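Local structure of GH62 hydrolase (Scytalidium thermophilum, 4PVA) at residues 54-59 / 73-78; 48-53 / 316-321; 31-36 / 85-90. The protein is a family GH62 alpha-L-arabinofuranosidase that probably removes arabinofuranosyl side groups from arabinoxylan during the breakdown of plant cell walls. One frame throughout, in Å; residues are numbered along the deposited sequence. Where two conformers were deposited one is given.

Interaction 1 lies within one propeller blade, pairing its two middle strands; the other two contacts join that blade to the neighbouring blade that closes the ring. Interaction 2 is the fully buried one: the strand that forms the inner border of the first blade meets 316-321 mainly through apolar side-chain atoms, with no hydrogen bond. Interactions 1 and 3 lie farther from the centre and are partly buried. Interaction 1 combines backbone hydrogen bonds with aromatic packing, whereas interaction 3 depends on one lysine that joins a ring, a carbonyl and a water. Strand 56-65 borders 44-53, and 68-76 borders 88-89, so in strand order interaction 1 lies between the strands used by the other two.

Interaction 1. Residues 54-59 / 73-78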
loop_
_atom_site.group_PDB
_atom_site.type_symbol
_atom_site.label_atom_id
_atom_site.label_comp_id
_atom_site.label_asym_id
_atom_site.label_seq_id
_atom_site.Cartn_x
_atom_site.Cartn_y
_atom_site.Cartn_z
ATOM N N ASN A 54 -19.158 7.702 -0.460
ATOM C CA ASN A 54 -20.423 8.175 -1.063
ATOM C C ASN A 54 -20.441 7.965 -2.577
ATOM O O ASN A 54 -20.821 8.850 -3.348
ATOM C CB ASN A 54 -20.672 9.633 -0.684
ATOM C CG ASN A 54 -20.866 9.819 0.814
ATOM O OD1 ASN A 54 -21.419 8.940 1.499
ATOM N ND2 ASN A 54 -20.412 10.960 1.332
ATOM N N GLY A 55 -19.994 6.787 -2.978
ATOM C CA GLY A 55 -20.010 6.361 -4.362
ATOM C C GLY A 55 -18.865 6.859 -5.228
ATOM O O GLY A 55 -18.781 6.467 -6.392
ATOM N N THR A 56 -17.957 7.651 -4.662
ATOM C CA THR A 56 -16.794 8.107 -5.399
ATOM C C THR A 56 -15.527 7.433 -4.881
ATOM O O THR A 56 -15.251 7.426 -3.680
ATOM C CB THR A 56 -16.623 9.612 -5.302
ATOM O OG1 THR A 56 -17.780 10.258 -5.860
ATOM C CG2 THR A 56 -15.403 10.097 -6.072
ATOM N N TYR A 57 -14.801 6.860 -5.835
ATOM C CA TYR A 57 -13.459 6.286 -5.579
ATOM C C TYR A 57 -12.402 7.365 -5.714
ATOM O O TYR A 57 -12.360 8.076 -6.712
ATOM C CB TYR A 57 -13.154 5.167 -6.569
ATOM C CG TYR A 57 -14.112 4.028 -6.504
ATOM C CD1 TYR A 57 -13.917 2.972 -5.627
ATOM C CD2 TYR A 57 -15.258 3.989 -7.322
ATOM C CE1 TYR A 57 -14.827 1.919 -5.579
ATOM C CE2 TYR A 57 -16.124 2.928 -7.277
ATOM C CZ TYR A 57 -15.927 1.945 -6.403
ATOM O OH TYR A 57 -16.848 0.902 -6.418
ATOM N N HIS A 58 -11.591 7.477 -4.668
ATOM C CA HIS A 58 -10.497 8.427 -4.597
ATOM C C HIS A 58 -9.194 7.635 -4.590
ATOM O O HIS A 58 -8.995 6.834 -3.704
ATOM C CB HIS A 58 -10.586 9.225 -3.312
ATOM C CG HIS A 58 -11.816 10.070 -3.213
ATOM N ND1 HIS A 58 -11.858 11.362 -3.671
ATOM C CD2 HIS A 58 -13.045 9.798 -2.711
ATOM C CE1 HIS A 58 -13.062 11.858 -3.458
ATOM N NE2 HIS A 58 -13.801 10.940 -2.876
ATOM N N VAL A 59 -8.364 7.854 -5.600
ATOM C CA VAL A 59 -7.141 7.089 -5.785
ATOM C C VAL A 59 -5.918 7.990 -5.813
ATOM O O VAL A 59 -5.920 9.046 -6.434
ATOM C CB VAL A 59 -7.192 6.252 -7.080
ATOM C CG1 VAL A 59 -5.927 5.406 -7.240
ATOM C CG2 VAL A 59 -8.425 5.360 -7.081
ATOM N N TYR A 73 -3.348 12.184 -8.073
ATOM C CA TYR A 73 -4.643 11.930 -7.506
ATOM C C TYR A 73 -5.686 11.919 -8.635
ATOM O O TYR A 73 -5.634 12.770 -9.532
ATOM C CB TYR A 73 -4.995 13.009 -6.479
ATOM C CG TYR A 73 -6.453 13.040 -6.119
ATOM C CD1 TYR A 73 -6.989 12.125 -5.227
ATOM C CD2 TYR A 73 -7.305 13.965 -6.713
ATOM C CE1 TYR A 73 -8.330 12.131 -4.903
ATOM C CE2 TYR A 73 -8.657 13.977 -6.416
ATOM C CZ TYR A 73 -9.176 13.074 -5.518
ATOM O OH TYR A 73 -10.536 13.109 -5.245
ATOM N N PHE A 74 -6.661 11.034 -8.536
ATOM C CA PHE A 74 -7.814 11.078 -9.410
ATOM C C PHE A 74 -9.010 10.421 -8.723
ATOM O O PHE A 74 -8.857 9.656 -7.773
ATOM C CB PHE A 74 -7.505 10.443 -10.767
ATOM C CG PHE A 74 -7.038 9.016 -10.716
ATOM C CD1 PHE A 74 -5.720 8.698 -10.388
ATOM C CD2 PHE A 74 -7.901 7.984 -11.023
ATOM C CE1 PHE A 74 -5.301 7.380 -10.382
ATOM C CE2 PHE A 74 -7.474 6.656 -10.996
ATOM C CZ PHE A 74 -6.169 6.365 -10.677
ATOM N N ASN A 75 -10.212 10.697 -9.244
ATOM C CA ASN A 75 -11.405 10.085 -8.734
ATOM C C ASN A 75 -12.311 9.664 -9.880
ATOM O O ASN A 75 -12.130 10.107 -11.018
ATOM C CB ASN A 75 -12.121 10.975 -7.707
ATOM C CG ASN A 75 -12.588 12.300 -8.295
ATOM O OD1 ASN A 75 -13.375 12.332 -9.250
ATOM N ND2 ASN A 75 -12.135 13.380 -7.731
ATOM N N PHE A 76 -13.239 8.780 -9.562
ATOM C CA PHE A 76 -14.183 8.246 -10.543
ATOM C C PHE A 76 -15.304 7.571 -9.776
ATOM O O PHE A 76 -15.184 7.293 -8.582
ATOM C CB PHE A 76 -13.475 7.274 -11.510
ATOM C CG PHE A 76 -12.797 6.092 -10.821
ATOM C CD1 PHE A 76 -13.506 4.934 -10.532
ATOM C CD2 PHE A 76 -11.460 6.144 -10.464
ATOM C CE1 PHE A 76 -12.899 3.854 -9.897
ATOM C CE2 PHE A 76 -10.863 5.049 -9.838
ATOM C CZ PHE A 76 -11.583 3.928 -9.550
ATOM N N THR A 77 -16.394 7.259 -10.469
ATOM C CA THR A 77 -17.484 6.507 -9.895
ATOM C C THR A 77 -17.661 5.118 -10.485
ATOM O O THR A 77 -18.345 4.313 -9.890
ATOM C CB THR A 77 -18.831 7.260 -10.064
ATOM O OG1 THR A 77 -19.102 7.493 -11.458
ATOM C CG2 THR A 77 -18.772 8.581 -9.354
ATOM N N ASP A 78 -17.028 4.862 -11.598
ATOM C CA ASP A 78 -17.211 3.627 -12.351
ATOM C C ASP A 78 -15.855 3.114 -12.819
ATOM O O ASP A 78 -15.174 3.766 -13.543
ATOM C CB ASP A 78 -18.127 3.979 -13.545
ATOM C CG ASP A 78 -18.437 2.829 -14.465
ATOM O OD1 ASP A 78 -17.710 1.863 -14.589
ATOM O OD2 ASP A 78 -19.478 2.999 -15.127
HETATM O O HOH W 1 -19.801 4.367 -7.649
#
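The hairpin of strands 56-65 and 68-76 forms the middle of a four-stranded antiparallel blade, and here Tyr57 pairs with Phe76 and Val59 with Phe74. Both are hydrogen-bonded pairs, each closed by two backbone bonds. Tyr57 N reaches Phe76 O at 2.8 Å and Val59 N reaches Phe74 O at 2.9 Å. The pair between them, His58 with Asn75, is non-hydrogen-bonded.

The side chains sort onto two faces. On one, Tyr57, Val59, Phe74 and Phe76 pack together. The two phenylalanine rings fold back over the facing strand because CG sits between the backbone N and the carbonyl carbon (chi1 58° in both). Tyr57 CB thereby rests over a face of the Phe76 ring, 3.8 Å from its centroid, while the two aromatic rings are nearly parallel but slid so far apart that they barely overlap. Val59 CB lies over the Phe74 ring in the same manner, and Val59 CG2 reaches across to Phe76 CE2 at 3.7 Å.

On the other face a hydrogen-bonded trio meets. His58 and Tyr73 run side by side and meet rim to rim, His58 ND1 lying 2.7 Å from Tyr73 OH in a hydrogen bond. Asn75 ND2 donates to that hydroxyl at 3.0 Å, nearly straight (170°) and within its own amide plane, giving the oxygen two partners. Thr56 CG2 sits over one face of the imidazole, toward its rim.

At the strand ends a water donates to both Gly55 O and Thr77 O, bridging the two segments beyond the Tyr57-Phe76 pair. Outside the hairpin, Leu52 and Ala50 touch Tyr57 and Val59. Such a four-stranded antiparallel blade is the repeating element of the five-bladed beta-propeller of GH62 enzymes.

Interaction 2. Residues 48-53 / 316-321; sequences PTAVLI and QFLYQG. With PO4 (phosphate ion), chain F.
Pro48 and Leu318 bring two antiparallel strands together without a single direct hydrogen bond, the strand axes passing 6.9 Å apart. Pro48 CG rests 3.5 Å from Leu318 O, so the pyrrolidine ring leans on the Leu318 carbonyl. Leu318 was modelled in two conformers; in one of them, with CG anti to its own N (chi1 -160°), Leu318 CD2 lies 3.7 Å from Pro48 CB. The contact of Leu318 CD2 with Ala50 CB is looser, at 4.1 Å. The strands belong to different sheets: 44-53 edges one blade of the five-bladed propeller, and 316-321 runs in the blade that also holds 26-28 and 336-341, so this is packing between blades. Farther along, Gln320 turns to polar work. Its NE2 donates to phosphate O4 at 3.1 Å and to Ser294, while OE1 accepts from Asp47 N, next to Pro48. A leucine at Gln320 would probably leave the Asp47 N-H and the Ser294 hydroxyl without these mates and deprive the phosphate of a donor. The ion, probably from the crystallisation liquor, is also bound by Lys46, Arg251, His295 and Tyr330.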
loop_
_atom_site.group_PDB
_atom_site.type_symbol
_atom_site.label_atom_id
_atom_site.label_comp_id
_atom_site.label_asym_id
_atom_site.label_seq_id
_atom_site.Cartn_x
_atom_site.Cartn_y
_atom_site.Cartn_z
ATOM N N PRO A 48 -1.204 1.868 -6.042
ATOM C CA PRO A 48 -2.365 2.684 -5.674
ATOM C C PRO A 48 -2.746 2.575 -4.206
ATOM O O PRO A 48 -2.555 1.532 -3.568
ATOM C CB PRO A 48 -3.467 2.082 -6.550
ATOM C CG PRO A 48 -3.092 0.644 -6.631
ATOM C CD PRO A 48 -1.597 0.637 -6.737
ATOM N N THR A 49 -3.329 3.637 -3.687
ATOM C CA THR A 49 -4.069 3.622 -2.418
ATOM C C THR A 49 -5.427 4.238 -2.736
ATOM O O THR A 49 -5.501 5.140 -3.582
ATOM C CB THR A 49 -3.317 4.388 -1.301
ATOM O OG1 THR A 49 -4.096 4.339 -0.108
ATOM C CG2 THR A 49 -3.071 5.845 -1.666
ATOM N N ALA A 50 -6.491 3.742 -2.111
ATOM C CA ALA A 50 -7.825 4.170 -2.513
ATOM C C ALA A 50 -8.832 4.024 -1.398
ATOM O O ALA A 50 -8.787 3.070 -0.604
ATOM C CB ALA A 50 -8.296 3.350 -3.699
ATOM N N VAL A 51 -9.790 4.958 -1.401
ATOM C CA VAL A 51 -10.959 4.913 -0.555
ATOM C C VAL A 51 -12.204 5.142 -1.393
ATOM O O VAL A 51 -12.118 5.729 -2.468
ATOM C CB VAL A 51 -10.874 5.936 0.601
ATOM C CG1 VAL A 51 -9.750 5.575 1.574
ATOM C CG2 VAL A 51 -10.687 7.360 0.064
ATOM N N LEU A 52 -13.323 4.650 -0.882
ATOM C CA LEU A 52 -14.625 4.844 -1.528
ATOM C C LEU A 52 -15.479 5.603 -0.543
ATOM O O LEU A 52 -15.677 5.168 0.566
ATOM C CB LEU A 52 -15.225 3.497 -1.887
ATOM C CG LEU A 52 -16.699 3.468 -2.327
ATOM C CD1 LEU A 52 -16.912 4.291 -3.581
ATOM C CD2 LEU A 52 -17.175 2.038 -2.555
ATOM N N ILE A 53 -15.991 6.761 -0.967
ATOM C CA ILE A 53 -16.769 7.670 -0.100
ATOM C C ILE A 53 -17.981 8.113 -0.911
ATOM O O ILE A 53 -17.842 8.759 -1.939
ATOM C CB ILE A 53 -15.966 8.911 0.319
ATOM C CG1 ILE A 53 -14.609 8.548 0.957
ATOM C CG2 ILE A 53 -16.775 9.769 1.282
ATOM C CD1 ILE A 53 -13.668 9.743 1.026
ATOM N N GLN A 316 -12.110 -5.477 -2.529
ATOM C CA GLN A 316 -11.618 -4.991 -3.807
ATOM C C GLN A 316 -10.214 -4.483 -3.611
ATOM O O GLN A 316 -9.994 -3.621 -2.773
ATOM C CB GLN A 316 -12.526 -3.925 -4.354
ATOM C CG GLN A 316 -13.769 -4.631 -4.862
ATOM C CD GLN A 316 -14.755 -3.734 -5.530
ATOM O OE1 GLN A 316 -14.996 -2.569 -5.088
ATOM N NE2 GLN A 316 -15.390 -4.279 -6.634
ATOM N N PHE A 317 -9.279 -5.045 -4.328
ATOM C CA PHE A 317 -7.843 -4.791 -4.156
ATOM C C PHE A 317 -7.371 -4.213 -5.490
ATOM O O PHE A 317 -7.369 -4.884 -6.536
ATOM C CB PHE A 317 -7.151 -6.097 -3.757
ATOM C CG PHE A 317 -5.680 -6.005 -3.437
ATOM C CD1 PHE A 317 -5.254 -5.638 -2.169
ATOM C CD2 PHE A 317 -4.704 -6.479 -4.320
ATOM C CE1 PHE A 317 -3.936 -5.686 -1.801
ATOM C CE2 PHE A 317 -3.359 -6.539 -3.950
ATOM C CZ PHE A 317 -2.977 -6.111 -2.690
ATOM N N LEU A 318 -6.984 -2.945 -5.471
ATOM C CA LEU A 318 -6.449 -2.271 -6.627
ATOM C C LEU A 318 -4.941 -2.552 -6.637
ATOM O O LEU A 318 -4.288 -2.435 -5.592
ATOM C CB LEU A 318 -6.767 -0.789 -6.461
ATOM C CG LEU A 318 -6.756 0.122 -7.661
ATOM C CD1 LEU A 318 -7.768 -0.292 -8.699
ATOM C CD2 LEU A 318 -7.040 1.541 -7.213
ATOM N N TYR A 319 -4.386 -2.932 -7.761
ATOM C CA TYR A 319 -3.008 -3.386 -7.849
ATOM C C TYR A 319 -2.339 -2.931 -9.125
ATOM O O TYR A 319 -2.999 -2.433 -10.052
ATOM C CB TYR A 319 -2.934 -4.924 -7.702
ATOM C CG TYR A 319 -3.465 -5.680 -8.935
ATOM C CD1 TYR A 319 -4.815 -5.932 -9.117
ATOM C CD2 TYR A 319 -2.588 -6.117 -9.884
ATOM C CE1 TYR A 319 -5.250 -6.593 -10.242
ATOM C CE2 TYR A 319 -2.993 -6.784 -11.024
ATOM C CZ TYR A 319 -4.350 -7.023 -11.194
ATOM O OH TYR A 319 -4.715 -7.763 -12.316
ATOM N N GLN A 320 -1.008 -3.036 -9.185
ATOM C CA GLN A 320 -0.263 -2.777 -10.402
ATOM C C GLN A 320 0.092 -4.105 -11.074
ATOM O O GLN A 320 0.530 -5.049 -10.442
ATOM C CB GLN A 320 0.968 -1.917 -10.156
ATOM C CG GLN A 320 2.088 -2.604 -9.357
ATOM C CD GLN A 320 3.205 -1.698 -8.891
ATOM O OE1 GLN A 320 3.022 -0.499 -8.749
ATOM N NE2 GLN A 320 4.367 -2.269 -8.649
ATOM N N GLY A 321 -0.142 -4.147 -12.391
ATOM C CA GLY A 321 0.214 -5.300 -13.218
ATOM C C GLY A 321 0.959 -4.830 -14.439
ATOM O O GLY A 321 1.014 -3.629 -14.745
HETATM P P PO4 F . 7.579 -1.633 -6.988
HETATM O O1 PO4 F . 7.151 -3.118 -7.059
HETATM O O2 PO4 F . 8.592 -1.482 -5.832
HETATM O O3 PO4 F . 8.314 -1.330 -8.273
HETATM O O4 PO4 F . 6.402 -0.803 -6.784
#

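Interaction 3. Residues 31-36 / 85-90; sequences PLVFPK and APFYYL
A cation-pi contact with a hydrogen bond at its end joins Lys36, in the loop after strand 26-28, to Phe87, beside the outer strand 88-89 of the adjacent blade. The lysine chain passes over one face of the ring. CE stands almost exactly above the centre, 3.5 Å from the Phe87 centroid and 5° off the normal, and NZ follows at 4.3 Å from the same point. Lys36 CG lies on the same side, just outside the rim, 3.7 Å from Phe87 CD2. The chain is bent at chi2 (-57°) and extended beyond, a shape that lays its methylenes across the ring and carries the amine past it to Ala85. There Lys36 NZ donates to Ala85 O at 2.7 Å, approaching 34° out of the carbonyl plane. The ammonium thus has a backbone oxygen and an aromatic face at once, an arrangement likely to favour its charged form.

Val33 approaches the same ring from another side: its CG1 lies at the edge, near the ring plane, 3.8 Å from Phe87 CZ. Val33 and Leu32 both face Leu337 in a classic beta bulge, which ties this loop to strand 336-341 of the blade in which strands from the two chain ends close the propeller. The contact therefore spans two blades near their outer parts. In the other blade, the Phe74 ring meets the Phe87 ring obliquely and also touches Val33.

Tyr89 adds its hydroxyl, with Tyr89 OH 3.8 Å from Lys36 CG. A water accepts from Lys36 N and donates to Tyr89 OH, each at 2.8 Å, bridging loop and strand. The hydroxyl is also hydrogen-bonded to Asp38, and Arg40 makes a cation-pi contact with the Tyr89 ring.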
loop_
_atom_site.group_PDB
_atom_site.type_symbol
_atom_site.label_atom_id
_atom_site.label_comp_id
_atom_site.label_asym_id
_atom_site.label_seq_id
_atom_site.Cartn_x
_atom_site.Cartn_y
_atom_site.Cartn_z
ATOM N N PRO A 31 -6.794 -4.165 -17.546
ATOM C CA PRO A 31 -6.161 -2.957 -17.068
ATOM C C PRO A 31 -7.127 -1.823 -17.045
ATOM O O PRO A 31 -7.857 -1.643 -18.015
ATOM C CB PRO A 31 -5.018 -2.731 -18.050
ATOM C CG PRO A 31 -5.491 -3.400 -19.310
ATOM C CD PRO A 31 -6.400 -4.536 -18.913
ATOM N N LEU A 32 -7.158 -1.064 -15.965
ATOM C CA LEU A 32 -8.129 -0.005 -15.779
ATOM C C LEU A 32 -7.573 1.406 -15.863
ATOM O O LEU A 32 -8.333 2.345 -16.189
ATOM C CB LEU A 32 -8.794 -0.128 -14.416
ATOM C CG LEU A 32 -9.598 -1.386 -14.138
ATOM C CD1 LEU A 32 -10.137 -1.349 -12.704
ATOM C CD2 LEU A 32 -10.733 -1.564 -15.109
ATOM N N VAL A 33 -6.301 1.599 -15.536
ATOM C CA VAL A 33 -5.701 2.933 -15.542
ATOM C C VAL A 33 -4.327 2.900 -16.181
ATOM O O VAL A 33 -3.450 2.143 -15.735
ATOM C CB VAL A 33 -5.617 3.560 -14.143
ATOM C CG1 VAL A 33 -5.075 4.986 -14.242
ATOM C CG2 VAL A 33 -6.960 3.573 -13.466
ATOM N N PHE A 34 -4.190 3.699 -17.244
ATOM C CA PHE A 34 -2.993 3.836 -18.047
ATOM C C PHE A 34 -2.385 5.225 -17.817
ATOM O O PHE A 34 -3.070 6.157 -17.432
ATOM C CB PHE A 34 -3.331 3.729 -19.562
ATOM C CG PHE A 34 -3.711 2.362 -20.014
ATOM C CD1 PHE A 34 -4.925 1.781 -19.631
ATOM C CD2 PHE A 34 -2.869 1.643 -20.835
ATOM C CE1 PHE A 34 -5.274 0.521 -20.080
ATOM C CE2 PHE A 34 -3.208 0.379 -21.265
ATOM C CZ PHE A 34 -4.395 -0.187 -20.871
ATOM N N PRO A 35 -1.091 5.378 -18.099
ATOM C CA PRO A 35 -0.540 6.714 -18.178
ATOM C C PRO A 35 -1.256 7.548 -19.243
ATOM O O PRO A 35 -1.749 7.006 -20.238
ATOM C CB PRO A 35 0.886 6.480 -18.641
ATOM C CG PRO A 35 1.183 5.087 -18.407
ATOM C CD PRO A 35 -0.115 4.354 -18.454
ATOM N N LYS A 36 -1.274 8.856 -19.046
ATOM C CA LYS A 36 -1.863 9.740 -20.021
ATOM C C LYS A 36 -0.896 9.888 -21.188
ATOM O O LYS A 36 0.318 9.741 -21.049
ATOM C CB LYS A 36 -2.163 11.101 -19.417
ATOM C CG LYS A 36 -3.078 11.096 -18.219
ATOM C CD LYS A 36 -4.413 10.437 -18.520
ATOM C CE LYS A 36 -5.327 10.482 -17.313
ATOM N NZ LYS A 36 -6.599 9.732 -17.511
ATOM N N ALA A 85 -10.521 9.371 -16.151
ATOM C CA ALA A 85 -10.454 10.343 -15.067
ATOM C C ALA A 85 -9.252 11.255 -15.289
ATOM O O ALA A 85 -8.153 10.767 -15.558
ATOM C CB ALA A 85 -10.329 9.623 -13.732
ATOM N N PRO A 86 -9.441 12.576 -15.184
ATOM C CA PRO A 86 -8.274 13.462 -15.255
ATOM C C PRO A 86 -7.337 13.234 -14.081
ATOM O O PRO A 86 -7.809 13.005 -12.968
ATOM C CB PRO A 86 -8.877 14.875 -15.154
ATOM C CG PRO A 86 -10.248 14.651 -14.574
ATOM C CD PRO A 86 -10.705 13.307 -14.981
ATOM N N PHE A 87 -6.039 13.324 -14.322
ATOM C CA PHE A 87 -5.079 13.229 -13.242
ATOM C C PHE A 87 -4.796 14.612 -12.685
ATOM O O PHE A 87 -4.615 15.572 -13.450
ATOM C CB PHE A 87 -3.746 12.658 -13.733
ATOM C CG PHE A 87 -3.747 11.181 -14.029
ATOM C CD1 PHE A 87 -4.811 10.331 -13.704
ATOM C CD2 PHE A 87 -2.626 10.629 -14.621
ATOM C CE1 PHE A 87 -4.749 8.965 -13.978
ATOM C CE2 PHE A 87 -2.566 9.273 -14.916
ATOM C CZ PHE A 87 -3.620 8.444 -14.590
ATOM N N TYR A 88 -4.784 14.734 -11.369
ATOM C CA TYR A 88 -4.134 15.869 -10.736
ATOM C C TYR A 88 -2.717 15.458 -10.384
ATOM O O TYR A 88 -2.512 14.606 -9.500
ATOM C CB TYR A 88 -4.883 16.356 -9.503
ATOM C CG TYR A 88 -4.300 17.643 -8.961
ATOM C CD1 TYR A 88 -3.181 17.641 -8.139
ATOM C CD2 TYR A 88 -4.846 18.886 -9.326
ATOM C CE1 TYR A 88 -2.640 18.821 -7.665
ATOM C CE2 TYR A 88 -4.298 20.063 -8.854
ATOM C CZ TYR A 88 -3.198 20.028 -8.038
ATOM O OH TYR A 88 -2.632 21.190 -7.553
ATOM N N TYR A 89 -1.720 16.018 -11.055
ATOM C CA TYR A 89 -0.319 15.758 -10.773
ATOM C C TYR A 89 0.077 16.513 -9.515
ATOM O O TYR A 89 0.058 17.749 -9.460
ATOM C CB TYR A 89 0.529 16.130 -11.971
ATOM C CG TYR A 89 0.308 15.227 -13.163
ATOM C CD1 TYR A 89 0.939 14.004 -13.248
ATOM C CD2 TYR A 89 -0.520 15.592 -14.210
ATOM C CE1 TYR A 89 0.775 13.177 -14.319
ATOM C CE2 TYR A 89 -0.695 14.768 -15.305
ATOM C CZ TYR A 89 -0.031 13.557 -15.358
ATOM O OH TYR A 89 -0.198 12.727 -16.431
ATOM N N LEU A 90 0.402 15.761 -8.467
ATOM C CA LEU A 90 0.527 16.340 -7.150
ATOM C C LEU A 90 1.750 17.244 -6.967
ATOM O O LEU A 90 1.814 17.979 -5.993
ATOM C CB LEU A 90 0.509 15.218 -6.110
ATOM C CG LEU A 90 -0.901 14.647 -5.921
ATOM C CD1 LEU A 90 -0.865 13.302 -5.223
ATOM C CD2 LEU A 90 -1.777 15.556 -5.096
HETATM O O HOH W 2 0.315 10.010 -17.025
#